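Local coordinates for protein salicylate 5-hydroxylase, large oxygenase component (Ralstonia sp., PDB 7C8Z) that hydroxylates salicylate to gentisate as the oxygenase component of a multicomponent system, and binds a [2Fe-2S] cluster and one iron ion per subunit, at residues Lys164-Leu168 / Glu169-Leu173; Val152-Gly156 / Lys157-Gly161; Asn136-Leu139 / Lys140-Gln144. One frame throughout, in Å; residues are numbered along the deposited sequence.

Contact 1: Lys164-Leu168 / Glu169-Leu173; sequences KDFKL and EEHGL
Phe166 and His171 lie ring against ring in an offset stack, centroids 4.7 Å apart and planes tilted by 22°. The overlap is partial: Phe166 CE1 stands over one face of the imidazole, displaced toward its rim, with His171 ND1 as its nearest atom. Phe166 CG is turned anti to the backbone N (chi1 174°), which brings the phenyl ring forward to His171.

Backbone carbonyls tie the turn together. Two hydrogen bonds, Glu170 N to Lys167 O at 3.3 Å and His171 N to Leu168 O at 3.0 Å, wind the chain from Leu168 onward into a short 3-10 segment. Lys167 O also lies at the edge of the imidazole, in its plane, where His171 ND1 gives it a weak but nearly straight bond of 3.4 Å. The imidazole therefore has the phenyl ring over one face and, at its edge, the weakly bonded carbonyl.

Charge occupies the exposed side. Lys167 NZ forms a salt bridge with Glu170 OE1 (3.1 Å), meeting it from above the carboxylate plane, while Glu169, bent at chi2, brings OE1 back beside Lys167 CB.

His171 packs on Ala111, which lies in sequence between the cluster ligands Cys110 and His112, and on Arg407 of the second subunit; Phe166 touches Glu411 of that subunit. The turn belongs to the loop of the Rieske domain between strands 158-159 and 175-181, and Leu173, at its end, runs beside Gly141 in the turn that precedes strand 143-145.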
ATOM      1  N   LYS A 164     -22.996 -30.185  28.799  1.00 66.46           N
ATOM      2  CA  LYS A 164     -23.253 -31.520  28.275  1.00 71.75           C
ATOM      3  C   LYS A 164     -24.401 -31.571  27.283  1.00 65.01           C
ATOM      4  O   LYS A 164     -24.622 -32.635  26.693  1.00 72.80           O
ATOM      5  CB  LYS A 164     -23.495 -32.502  29.430  1.00 87.63           C
ATOM      6  CG  LYS A 164     -22.256 -32.663  30.318  1.00 88.59           C
ATOM      7  CD  LYS A 164     -21.050 -33.005  29.437  1.00 85.91           C
ATOM      8  CE  LYS A 164     -19.725 -33.079  30.189  1.00 81.53           C
ATOM      9  NZ  LYS A 164     -19.319 -31.819  30.879  1.00 81.48           N
ATOM     10  N   ASP A 165     -25.139 -30.475  27.093  1.00 55.04           N
ATOM     11  CA  ASP A 165     -26.037 -30.366  25.948  1.00 58.91           C
ATOM     12  C   ASP A 165     -25.288 -30.086  24.646  1.00 64.47           C
ATOM     13  O   ASP A 165     -25.872 -30.232  23.565  1.00 58.56           O
ATOM     14  CB  ASP A 165     -27.124 -29.315  26.191  1.00 63.23           C
ATOM     15  CG  ASP A 165     -26.580 -27.899  26.274  1.00 79.03           C
ATOM     16  OD1 ASP A 165     -25.389 -27.731  26.603  1.00 87.68           O
ATOM     17  OD2 ASP A 165     -27.343 -26.952  25.981  1.00 80.71           O
ATOM     18  N   PHE A 166     -24.022 -29.678  24.732  1.00 61.71           N
ATOM     19  CA  PHE A 166     -23.219 -29.364  23.555  1.00 63.21           C
ATOM     20  C   PHE A 166     -22.940 -30.652  22.791  1.00 69.94           C
ATOM     21  O   PHE A 166     -22.410 -31.615  23.356  1.00 75.38           O
ATOM     22  CB  PHE A 166     -21.917 -28.688  23.983  1.00 53.64           C
ATOM     23  CG  PHE A 166     -20.942 -28.453  22.874  1.00 60.91           C
ATOM     24  CD1 PHE A 166     -20.985 -27.278  22.145  1.00 65.73           C
ATOM     25  CD2 PHE A 166     -19.951 -29.382  22.585  1.00 64.93           C
ATOM     26  CE1 PHE A 166     -20.078 -27.040  21.129  1.00 53.04           C
ATOM     27  CE2 PHE A 166     -19.039 -29.153  21.567  1.00 52.13           C
ATOM     28  CZ  PHE A 166     -19.105 -27.979  20.838  1.00 48.49           C
ATOM     29  N   LYS A 167     -23.287 -30.672  21.508  1.00 70.54           N
ATOM     30  CA  LYS A 167     -23.089 -31.838  20.665  1.00 60.92           C
ATOM     31  C   LYS A 167     -22.132 -31.504  19.536  1.00 62.85           C
ATOM     32  O   LYS A 167     -22.225 -30.436  18.923  1.00 64.17           O
ATOM     33  CB  LYS A 167     -24.419 -32.300  20.044  1.00 60.24           C
ATOM     34  CG  LYS A 167     -25.489 -32.761  21.019  1.00 69.09           C
ATOM     35  CD  LYS A 167     -26.730 -33.250  20.270  1.00 80.58           C
ATOM     36  CE  LYS A 167     -27.967 -32.426  20.619  1.00 79.14           C
ATOM     37  NZ  LYS A 167     -28.954 -32.389  19.501  1.00 73.43           N
ATOM     38  N   LEU A 168     -21.199 -32.424  19.285  1.00 59.70           N
ATOM     39  CA  LEU A 168     -20.235 -32.242  18.205  1.00 50.28           C
ATOM     40  C   LEU A 168     -20.944 -32.136  16.863  1.00 61.60           C
ATOM     41  O   LEU A 168     -20.506 -31.398  15.971  1.00 72.43           O
ATOM     42  CB  LEU A 168     -19.231 -33.397  18.196  1.00 51.19           C
ATOM     43  CG  LEU A 168     -18.428 -33.668  19.473  1.00 48.28           C
ATOM     44  CD1 LEU A 168     -17.149 -34.426  19.154  1.00 53.60           C
ATOM     45  CD2 LEU A 168     -18.102 -32.379  20.208  1.00 52.67           C
ATOM     46  N   GLU A 169     -22.037 -32.890  16.702  1.00 56.79           N
ATOM     47  CA  GLU A 169     -22.787 -32.930  15.452  1.00 64.68           C
ATOM     48  C   GLU A 169     -23.198 -31.549  14.955  1.00 54.04           C
ATOM     49  O   GLU A 169     -23.442 -31.385  13.755  1.00 52.60           O
ATOM     50  CB  GLU A 169     -24.031 -33.808  15.621  1.00 59.16           C
ATOM     51  CG  GLU A 169     -23.737 -35.279  15.892  1.00 68.29           C
ATOM     52  CD  GLU A 169     -23.412 -35.556  17.350  1.00 86.22           C
ATOM     53  OE1 GLU A 169     -24.038 -34.929  18.230  1.00 92.80           O
ATOM     54  OE2 GLU A 169     -22.532 -36.404  17.617  1.00 87.53           O
ATOM     55  N   GLU A 170     -23.279 -30.559  15.844  1.00 48.74           N
ATOM     56  CA  GLU A 170     -23.793 -29.238  15.511  1.00 52.50           C
ATOM     57  C   GLU A 170     -22.712 -28.176  15.392  1.00 55.03           C
ATOM     58  O   GLU A 170     -23.045 -26.994  15.250  1.00 70.51           O
ATOM     59  CB  GLU A 170     -24.824 -28.788  16.547  1.00 55.70           C
ATOM     60  CG  GLU A 170     -25.999 -29.717  16.683  1.00 61.11           C
ATOM     61  CD  GLU A 170     -26.734 -29.530  17.991  1.00 85.18           C
ATOM     62  OE1 GLU A 170     -27.947 -29.824  18.032  1.00 90.85           O
ATOM     63  OE2 GLU A 170     -26.101 -29.084  18.973  1.00 92.63           O
ATOM     64  N   HIS A 171     -21.440 -28.547  15.491  1.00 53.85           N
ATOM     65  CA  HIS A 171     -20.364 -27.567  15.401  1.00 59.70           C
ATOM     66  C   HIS A 171     -19.222 -28.102  14.551  1.00 64.91           C
ATOM     67  O   HIS A 171     -18.050 -28.048  14.926  1.00 64.78           O
ATOM     68  CB  HIS A 171     -19.905 -27.157  16.795  1.00 48.23           C
ATOM     69  CG  HIS A 171     -20.957 -26.427  17.569  1.00 45.95           C
ATOM     70  ND1 HIS A 171     -21.893 -27.074  18.345  1.00 40.28           N
ATOM     71  CD2 HIS A 171     -21.243 -25.107  17.654  1.00 41.97           C
ATOM     72  CE1 HIS A 171     -22.697 -26.183  18.895  1.00 42.15           C
ATOM     73  NE2 HIS A 171     -22.325 -24.982  18.492  1.00 40.00           N
ATOM     74  N   GLY A 172     -19.563 -28.645  13.386  1.00 50.71           N
ATOM     75  CA  GLY A 172     -18.574 -28.993  12.392  1.00 45.58           C
ATOM     76  C   GLY A 172     -18.382 -27.866  11.397  1.00 40.92           C
ATOM     77  O   GLY A 172     -19.026 -26.821  11.463  1.00 38.03           O
ATOM     78  N   LEU A 173     -17.453 -28.084  10.472  1.00 47.21           N
ATOM     79  CA  LEU A 173     -17.222 -27.104   9.420  1.00 53.82           C
ATOM     80  C   LEU A 173     -18.421 -27.058   8.481  1.00 49.93           C
ATOM     81  O   LEU A 173     -19.036 -28.085   8.187  1.00 47.38           O
ATOM     82  CB  LEU A 173     -15.950 -27.448   8.642  1.00 54.56           C
ATOM     83  CG  LEU A 173     -14.686 -27.635   9.483  1.00 46.09           C
ATOM     84  CD1 LEU A 173     -13.526 -28.160   8.645  1.00 33.30           C
ATOM     85  CD2 LEU A 173     -14.309 -26.332  10.167  1.00 50.55           C
TER

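Contact 2: Val152-Gly156 / Lys157-Gly161; sequences VKQDG and KVNGG
Gln154 and Asn159 reach toward each other above the strand pair, their side chains crossing at about a right angle and their amide planes 58° apart. Asn159 ND2 donates to Gln154 OE1, but the modelled separation of 2.4 Å is very short, so the detail of this bond is doubtful. Gln154 makes the approach by a bend at chi2 (115°), which folds its amide back over the hairpin; Asn159 has CG beside its own backbone N (chi1 -74°), and its amide meets the glutamine from the other strand. Val152 stands on the same face of the sheet as Asn159.

Lys153 and Val158 occupy the other face as a non-hydrogen-bonded pair. Lys153 CB lies 4.2 Å from Val158 CG2, yet the rest of the lysine chain leads away.

The backbone is a small two-stranded antiparallel hairpin of the Rieske domain, closed by a loop with a cis peptide before Gly156. Val152 and Asn159 form its hydrogen-bonded pair, with Val152 N to Asn159 O at 2.9 Å and Asn159 N to Val152 O at 2.8 Å. Nearer the loop, Gln154 N gives its hydrogen to Lys157 O (2.9 Å), an oxygen that Lys153 CA also approaches in a CA-H...O contact.

Val152 and Gln154 pack against Val424 of the second subunit, and Asn159 against its His422; the backbone of Gly161 is hydrogen-bonded to that subunit too.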
ATOM      1  N   VAL A 152     -11.307 -31.296  32.876  1.00 56.96           N
ATOM      2  CA  VAL A 152     -10.000 -31.785  33.311  1.00 70.68           C
ATOM      3  C   VAL A 152     -10.088 -32.011  34.810  1.00 87.17           C
ATOM      4  O   VAL A 152     -10.248 -31.051  35.573  1.00 92.37           O
ATOM      5  CB  VAL A 152      -8.841 -30.822  32.978  1.00 57.86           C
ATOM      6  CG1 VAL A 152      -7.522 -31.361  33.551  1.00 58.77           C
ATOM      7  CG2 VAL A 152      -8.713 -30.620  31.488  1.00 50.67           C
ATOM      8  N   LYS A 153      -9.979 -33.269  35.236  1.00 82.72           N
ATOM      9  CA  LYS A 153      -9.915 -33.578  36.660  1.00 66.31           C
ATOM     10  C   LYS A 153      -8.495 -33.310  37.131  1.00 66.09           C
ATOM     11  O   LYS A 153      -7.552 -33.936  36.636  1.00 62.65           O
ATOM     12  CB  LYS A 153     -10.320 -35.027  36.918  1.00 65.16           C
ATOM     13  CG  LYS A 153     -10.368 -35.429  38.392  1.00 74.51           C
ATOM     14  CD  LYS A 153     -11.336 -36.591  38.620  1.00 81.87           C
ATOM     15  CE  LYS A 153     -10.794 -37.592  39.635  1.00 78.51           C
ATOM     16  NZ  LYS A 153     -11.866 -38.471  40.189  1.00 72.12           N
ATOM     17  N   GLN A 154      -8.320 -32.379  38.070  1.00 77.75           N
ATOM     18  CA  GLN A 154      -6.940 -32.095  38.441  1.00 84.77           C
ATOM     19  C   GLN A 154      -6.535 -32.738  39.760  1.00 93.73           C
ATOM     20  O   GLN A 154      -5.800 -33.731  39.760  1.00103.83           O
ATOM     21  CB  GLN A 154      -6.721 -30.583  38.507  1.00 78.39           C
ATOM     22  CG  GLN A 154      -6.460 -29.915  37.155  1.00 76.91           C
ATOM     23  CD  GLN A 154      -7.564 -28.947  36.741  1.00 81.01           C
ATOM     24  OE1 GLN A 154      -8.720 -29.098  37.138  1.00 78.45           O
ATOM     25  NE2 GLN A 154      -7.206 -27.941  35.946  1.00 74.57           N
ATOM     26  N   ASP A 155      -7.018 -32.215  40.886  1.00 82.54           N
ATOM     27  CA  ASP A 155      -6.732 -32.853  42.172  1.00 76.96           C
ATOM     28  C   ASP A 155      -7.732 -32.320  43.206  1.00 82.70           C
ATOM     29  O   ASP A 155      -7.472 -31.303  43.848  1.00 81.38           O
ATOM     30  CB  ASP A 155      -5.301 -32.620  42.614  1.00 83.71           C
ATOM     31  CG  ASP A 155      -4.776 -33.741  43.487  1.00 96.61           C
ATOM     32  OD1 ASP A 155      -5.388 -34.007  44.542  1.00 95.03           O
ATOM     33  OD2 ASP A 155      -3.758 -34.365  43.111  1.00101.26           O
ATOM     34  N   GLY A 156      -8.853 -33.018  43.363  1.00 75.85           N
ATOM     35  CA  GLY A 156      -9.215 -34.137  42.517  1.00 69.59           C
ATOM     36  C   GLY A 156     -10.562 -33.878  41.869  1.00 82.14           C
ATOM     37  O   GLY A 156     -11.316 -34.807  41.590  1.00 87.58           O
ATOM     38  N   LYS A 157     -10.862 -32.601  41.648  1.00 72.58           N
ATOM     39  CA  LYS A 157     -12.127 -32.162  41.072  1.00 60.19           C
ATOM     40  C   LYS A 157     -12.022 -32.122  39.552  1.00 65.48           C
ATOM     41  O   LYS A 157     -10.967 -31.804  38.997  1.00 58.23           O
ATOM     42  CB  LYS A 157     -12.512 -30.782  41.613  1.00 60.31           C
ATOM     43  CG  LYS A 157     -13.810 -30.198  41.060  1.00 71.25           C
ATOM     44  CD  LYS A 157     -15.021 -31.028  41.462  1.00 84.98           C
ATOM     45  CE  LYS A 157     -16.188 -30.815  40.505  1.00 78.41           C
ATOM     46  NZ  LYS A 157     -16.701 -32.095  39.941  1.00 73.48           N
ATOM     47  N   VAL A 158     -13.124 -32.449  38.878  1.00 75.56           N
ATOM     48  CA  VAL A 158     -13.218 -32.219  37.439  1.00 71.96           C
ATOM     49  C   VAL A 158     -13.576 -30.752  37.202  1.00 72.89           C
ATOM     50  O   VAL A 158     -14.483 -30.202  37.840  1.00 78.92           O
ATOM     51  CB  VAL A 158     -14.225 -33.190  36.789  1.00 61.80           C
ATOM     52  CG1 VAL A 158     -15.668 -32.712  36.910  1.00 73.05           C
ATOM     53  CG2 VAL A 158     -13.868 -33.433  35.333  1.00 56.45           C
ATOM     54  N   ASN A 159     -12.802 -30.089  36.345  1.00 63.56           N
ATOM     55  CA  ASN A 159     -12.942 -28.657  36.120  1.00 73.31           C
ATOM     56  C   ASN A 159     -13.248 -28.349  34.663  1.00 67.86           C
ATOM     57  O   ASN A 159     -12.667 -28.949  33.753  1.00 63.64           O
ATOM     58  CB  ASN A 159     -11.674 -27.917  36.536  1.00 72.35           C
ATOM     59  CG  ASN A 159     -11.529 -27.818  38.034  1.00 71.30           C
ATOM     60  OD1 ASN A 159     -12.508 -27.620  38.752  1.00 65.41           O
ATOM     61  ND2 ASN A 159     -10.301 -27.962  38.518  1.00 68.46           N
ATOM     62  N   GLY A 160     -14.142 -27.383  34.453  1.00 59.27           N
ATOM     63  CA  GLY A 160     -14.452 -26.932  33.114  1.00 57.54           C
ATOM     64  C   GLY A 160     -15.204 -27.968  32.297  1.00 52.24           C
ATOM     65  O   GLY A 160     -15.998 -28.760  32.808  1.00 55.13           O
ATOM     66  N   GLY A 161     -14.936 -27.957  30.997  1.00 53.19           N
ATOM     67  CA  GLY A 161     -15.650 -28.781  30.049  1.00 50.44           C
ATOM     68  C   GLY A 161     -16.768 -28.024  29.353  1.00 62.72           C
ATOM     69  O   GLY A 161     -17.177 -26.929  29.752  1.00 56.14           O
TER

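Contact 3: Asn136-Leu139 / Lys140-Gln144; sequences NYSL and KGDLQ
Leu143 lays its CD1 methyl over one face of the Tyr137 ring in a CH-pi contact, 4.2 Å from the centroid and 21° off the ring normal. This is the tightly packed side. With chi1 at 177°, Leu143 swings its branch away from its own N and across to the tyrosine, while Tyr137 CD2 lies against Leu143 CA. Beyond the pair, Leu173 and Cys110 also pack on Tyr137, and Tyr137 OH is hydrogen-bonded to the N of Ala111, so the ring is fixed at its far end beside the cluster-binding loop.

Tyr137 and Leu143 are a non-hydrogen-bonded pair in the antiparallel hairpin of strands 135-137 and 143-145, which follows the cluster ligands Cys130 and His133 of the Rieske domain. Its strands are joined by Gln144 N to Asn136 O (2.7 Å) and Ser138 N to Asp142 O (2.8 Å), and the type I turn from Ser138 to Gly141 is closed by Gly141 N to Ser138 O (2.9 Å).

Toward solvent the contact becomes polar. Ser138 OG sits inside the turn and accepts two backbone N-H groups, from Asp142 N at 2.9 Å and Lys140 N at 3.2 Å. The exposed Gln144 chain passes over Ser138 and crosses that of Asn136 at a slant; Asn136 ND2 is hydrogen-bonded to Asp127 OD2. The charged ends are held elsewhere: Lys140 in a salt bridge with Asp98, Asp142 in one with Lys175.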
ATOM      1  N   ASN A 136     -10.256 -30.632  16.147  1.00 45.68           N
ATOM      2  CA  ASN A 136      -9.957 -31.578  15.079  1.00 42.77           C
ATOM      3  C   ASN A 136     -11.230 -31.941  14.323  1.00 51.99           C
ATOM      4  O   ASN A 136     -12.242 -32.294  14.939  1.00 53.04           O
ATOM      5  CB  ASN A 136      -9.297 -32.836  15.653  1.00 37.49           C
ATOM      6  CG  ASN A 136      -8.805 -33.792  14.575  1.00 55.95           C
ATOM      7  OD1 ASN A 136      -9.591 -34.351  13.807  1.00 53.06           O
ATOM      8  ND2 ASN A 136      -7.491 -33.984  14.515  1.00 64.13           N
ATOM      9  N   TYR A 137     -11.167 -31.872  12.989  1.00 49.29           N
ATOM     10  CA  TYR A 137     -12.276 -32.184  12.099  1.00 54.17           C
ATOM     11  C   TYR A 137     -11.864 -33.259  11.102  1.00 54.58           C
ATOM     12  O   TYR A 137     -10.723 -33.278  10.626  1.00 50.80           O
ATOM     13  CB  TYR A 137     -12.732 -30.954  11.299  1.00 41.62           C
ATOM     14  CG  TYR A 137     -13.045 -29.721  12.111  1.00 45.26           C
ATOM     15  CD1 TYR A 137     -12.036 -28.868  12.539  1.00 33.92           C
ATOM     16  CD2 TYR A 137     -14.357 -29.397  12.430  1.00 42.64           C
ATOM     17  CE1 TYR A 137     -12.330 -27.732  13.272  1.00 40.38           C
ATOM     18  CE2 TYR A 137     -14.658 -28.271  13.159  1.00 35.78           C
ATOM     19  CZ  TYR A 137     -13.648 -27.440  13.580  1.00 37.75           C
ATOM     20  OH  TYR A 137     -13.967 -26.316  14.308  1.00 35.74           O
ATOM     21  N   SER A 138     -12.814 -34.131  10.757  1.00 46.29           N
ATOM     22  CA  SER A 138     -12.624 -35.065   9.657  1.00 46.60           C
ATOM     23  C   SER A 138     -12.392 -34.312   8.343  1.00 55.16           C
ATOM     24  O   SER A 138     -12.704 -33.126   8.202  1.00 44.86           O
ATOM     25  CB  SER A 138     -13.831 -35.994   9.523  1.00 45.23           C
ATOM     26  OG  SER A 138     -14.980 -35.293   9.079  1.00 47.42           O
ATOM     27  N   LEU A 139     -11.888 -35.041   7.345  1.00 48.37           N
ATOM     28  CA  LEU A 139     -11.766 -34.474   6.007  1.00 50.60           C
ATOM     29  C   LEU A 139     -13.116 -34.189   5.361  1.00 62.14           C
ATOM     30  O   LEU A 139     -13.151 -33.634   4.254  1.00 43.45           O
ATOM     31  CB  LEU A 139     -10.943 -35.406   5.113  1.00 40.92           C
ATOM     32  CG  LEU A 139      -9.456 -35.531   5.452  1.00 47.57           C
ATOM     33  CD1 LEU A 139      -8.777 -36.533   4.534  1.00 41.40           C
ATOM     34  CD2 LEU A 139      -8.757 -34.172   5.385  1.00 40.59           C
ATOM     35  N   LYS A 140     -14.219 -34.552   6.017  1.00 62.17           N
ATOM     36  CA  LYS A 140     -15.554 -34.189   5.567  1.00 51.98           C
ATOM     37  C   LYS A 140     -16.114 -32.986   6.311  1.00 53.07           C
ATOM     38  O   LYS A 140     -17.206 -32.519   5.968  1.00 49.53           O
ATOM     39  CB  LYS A 140     -16.513 -35.375   5.728  1.00 44.24           C
ATOM     40  CG  LYS A 140     -16.111 -36.613   4.941  1.00 44.98           C
ATOM     41  CD  LYS A 140     -17.176 -37.696   5.036  1.00 47.52           C
ATOM     42  CE  LYS A 140     -17.716 -38.047   3.663  1.00 66.45           C
ATOM     43  NZ  LYS A 140     -16.720 -38.799   2.847  1.00 74.82           N
ATOM     44  N   GLY A 141     -15.399 -32.483   7.320  1.00 52.59           N
ATOM     45  CA  GLY A 141     -15.829 -31.329   8.080  1.00 47.48           C
ATOM     46  C   GLY A 141     -16.458 -31.634   9.422  1.00 44.02           C
ATOM     47  O   GLY A 141     -16.876 -30.697  10.114  1.00 41.52           O
ATOM     48  N   ASP A 142     -16.534 -32.903   9.813  1.00 48.37           N
ATOM     49  CA  ASP A 142     -17.177 -33.275  11.066  1.00 49.87           C
ATOM     50  C   ASP A 142     -16.216 -33.078  12.233  1.00 48.90           C
ATOM     51  O   ASP A 142     -15.085 -33.569  12.204  1.00 58.73           O
ATOM     52  CB  ASP A 142     -17.644 -34.729  11.007  1.00 52.62           C
ATOM     53  CG  ASP A 142     -18.632 -34.977   9.892  1.00 54.74           C
ATOM     54  OD1 ASP A 142     -19.607 -34.204   9.782  1.00 51.01           O
ATOM     55  OD2 ASP A 142     -18.436 -35.946   9.126  1.00 58.51           O
ATOM     56  N   LEU A 143     -16.678 -32.374  13.264  1.00 47.22           N
ATOM     57  CA  LEU A 143     -15.875 -32.116  14.458  1.00 49.40           C
ATOM     58  C   LEU A 143     -15.606 -33.424  15.197  1.00 53.49           C
ATOM     59  O   LEU A 143     -16.512 -33.992  15.815  1.00 55.98           O
ATOM     60  CB  LEU A 143     -16.598 -31.120  15.360  1.00 40.40           C
ATOM     61  CG  LEU A 143     -15.922 -30.795  16.689  1.00 38.37           C
ATOM     62  CD1 LEU A 143     -14.489 -30.342  16.459  1.00 37.41           C
ATOM     63  CD2 LEU A 143     -16.720 -29.741  17.443  1.00 38.38           C
ATOM     64  N   GLN A 144     -14.361 -33.893  15.155  1.00 45.78           N
ATOM     65  CA  GLN A 144     -13.990 -35.164  15.767  1.00 47.16           C
ATOM     66  C   GLN A 144     -13.397 -35.026  17.159  1.00 63.85           C
ATOM     67  O   GLN A 144     -13.474 -35.975  17.948  1.00 61.31           O
ATOM     68  CB  GLN A 144     -12.985 -35.906  14.886  1.00 39.18           C
ATOM     69  CG  GLN A 144     -13.558 -36.417  13.594  1.00 42.42           C
ATOM     70  CD  GLN A 144     -12.488 -36.971  12.684  1.00 51.63           C
ATOM     71  OE1 GLN A 144     -11.327 -36.567  12.755  1.00 43.43           O
ATOM     72  NE2 GLN A 144     -12.866 -37.919  11.833  1.00 58.90           N
TER

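Overall arrangement
Contacts 1 and 3 are both partly buried; contact 3 lies beside the [2Fe-2S] cluster and contact 1 a shell further out, while contact 2 is a surface hairpin 22 Å from contact 1 and 26 Å from contact 3, centre to centre. Contacts 1 and 3 meet directly: Leu168 and His171 pack on Leu143, and Leu173 N is probably hydrogen-bonded to Gly141 O. Each sets one aromatic face against a neighbour, with polar or charged groups outside. Contact 2 rests mainly on backbone pairing. Contacts 1 and 2 adjoin in sequence and both touch the second subunit, whereas no other chain reaches contact 3. All three lie in the Rieske domain.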